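Local coordinates for putative peptidyl-arginine deiminase family protein (Campylobacter jejuni subsp. jejuni serotype O:2, PDB 6B10) that probably hydrolyses agmatine to N-carbamoylputrescine as an agmatine deiminase, a step in the polyamine pathway that leads to putrescine, at residues I208-R213 against G267-N272. Sequence-based numbering, arbitrary orientation.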
# COMPACT_ATOMS: atom_id res chain seq x y z
N ILE A 208 8.18 1.89 -3.27
CA ILE A 208 8.42 0.50 -3.63
C ILE A 208 7.13 -0.21 -4.06
O ILE A 208 7.18 -1.13 -4.88
CB ILE A 208 9.08 -0.29 -2.47
CG1 ILE A 208 9.78 -1.55 -2.99
CG2 ILE A 208 8.08 -0.65 -1.38
CD1 ILE A 208 11.03 -1.27 -3.79
N ASP A 209 5.97 0.24 -3.55
CA ASP A 209 4.71 -0.39 -3.93
C ASP A 209 4.23 -0.04 -5.35
O ASP A 209 3.15 -0.46 -5.75
CB ASP A 209 3.61 -0.16 -2.87
CG ASP A 209 3.06 1.28 -2.87
OD1 ASP A 209 3.66 2.17 -3.49
OD2 ASP A 209 2.01 1.50 -2.24
N THR A 210 5.02 0.73 -6.10
CA THR A 210 4.77 0.91 -7.54
C THR A 210 5.67 0.00 -8.37
O THR A 210 5.47 -0.11 -9.58
CB THR A 210 5.01 2.37 -8.00
OG1 THR A 210 6.39 2.70 -7.86
CG2 THR A 210 4.18 3.35 -7.17
N LEU A 211 6.63 -0.65 -7.74
CA LEU A 211 7.66 -1.40 -8.44
C LEU A 211 7.69 -2.89 -8.14
O LEU A 211 7.80 -3.70 -9.06
CB LEU A 211 9.04 -0.82 -8.09
CG LEU A 211 9.35 0.56 -8.64
CD1 LEU A 211 10.67 1.04 -8.07
CD2 LEU A 211 9.40 0.53 -10.16
N ALA A 212 7.63 -3.24 -6.86
CA ALA A 212 7.87 -4.63 -6.43
C ALA A 212 7.22 -4.92 -5.09
O ALA A 212 7.23 -4.07 -4.20
CB ALA A 212 9.37 -4.90 -6.34
N ARG A 213 6.68 -6.13 -4.96
CA ARG A 213 5.88 -6.53 -3.82
C ARG A 213 6.06 -8.02 -3.56
O ARG A 213 6.05 -8.81 -4.50
CB ARG A 213 4.38 -6.33 -4.11
CG ARG A 213 3.93 -4.94 -4.53
CD ARG A 213 3.87 -3.95 -3.38
NE ARG A 213 2.98 -4.40 -2.32
CZ ARG A 213 1.65 -4.28 -2.32
NH1 ARG A 213 1.00 -3.71 -3.33
NH2 ARG A 213 0.96 -4.75 -1.30
N GLY A 267 1.14 7.12 -14.26
CA GLY A 267 2.00 6.06 -13.73
C GLY A 267 1.22 4.79 -13.43
O GLY A 267 1.07 4.40 -12.28
N ALA A 268 0.72 4.15 -14.49
CA ALA A 268 -0.07 2.93 -14.34
C ALA A 268 0.86 1.78 -13.99
O ALA A 268 1.83 1.53 -14.69
CB ALA A 268 -0.83 2.64 -15.62
N THR A 269 0.55 1.08 -12.90
CA THR A 269 1.37 -0.02 -12.41
C THR A 269 0.50 -1.10 -11.78
O THR A 269 -0.45 -0.79 -11.05
CB THR A 269 2.43 0.46 -11.40
OG1 THR A 269 3.07 -0.67 -10.78
CG2 THR A 269 1.80 1.34 -10.31
N TYR A 270 0.81 -2.36 -12.06
CA TYR A 270 0.05 -3.48 -11.51
C TYR A 270 0.55 -3.89 -10.13
O TYR A 270 -0.09 -4.69 -9.45
CB TYR A 270 0.05 -4.66 -12.49
CG TYR A 270 -0.70 -4.39 -13.79
CD1 TYR A 270 -2.08 -4.24 -13.79
CD2 TYR A 270 -0.02 -4.30 -15.01
CE1 TYR A 270 -2.78 -4.00 -14.97
CE2 TYR A 270 -0.70 -4.05 -16.19
CZ TYR A 270 -2.08 -3.90 -16.18
OH TYR A 270 -2.76 -3.66 -17.36
N ALA A 271 1.69 -3.33 -9.71
CA ALA A 271 2.25 -3.64 -8.39
C ALA A 271 1.44 -3.00 -7.24
O ALA A 271 1.55 -3.43 -6.09
CB ALA A 271 3.71 -3.20 -8.32
N ASN A 272 0.62 -2.01 -7.55
CA ASN A 272 -0.18 -1.31 -6.53
C ASN A 272 -1.48 -2.06 -6.19
O ASN A 272 -2.55 -1.45 -6.04
CB ASN A 272 -0.48 0.11 -7.01
CG ASN A 272 -0.42 1.13 -5.89
OD1 ASN A 272 -1.43 1.73 -5.53
ND2 ASN A 272 0.77 1.33 -5.34
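Thr269 OG1 is used twice: it donates to Thr210 O at 2.7 Å, coming from above the carbonyl plane, and accepts from Ala271 N at 3.2 Å. The second bond closes an ST turn, and a hydroxyl, which can give and take at once, suits the post. Thr269 chi1 of 171° carries OG1 to the side opposite the backbone N, where it meets both partners, while CG2 rests 4.1 Å from Thr210 CB. The small methyl of Ala271 lets the backbones close in, its CB packing 3.8 Å from Thr210 C. In the next residue, the amide of Asn272 sends a nearly straight bond from ND2 to Asp209 O (3.0 Å, 162°); the acceptor lies close to the amide plane, but the nitrogen stands well above the carbonyl plane. Asn272 OD1 accepts from Cys323 N, and Asp209 turns its carboxylate to His322. Arg213, bent at chi2 and chi3, brings NH1 to Ala271 O at 2.8 Å, in the carbonyl plane; the bond is bent (142°), the oxygen somewhat out of the guanidinium plane. NH1 also serves Phe273 O, while NE and NH2 form salt bridges with Asp150 and Glu15; together these bonds should hold the guanidinium in one orientation. The contact thus joins the 3-10 turn leading into strand 212-216 to the loop between strands 264-265 and 274-276, with Cys223 of strand 219-224 against Thr269 and Ala271, and helix 233-244 packed on Leu211.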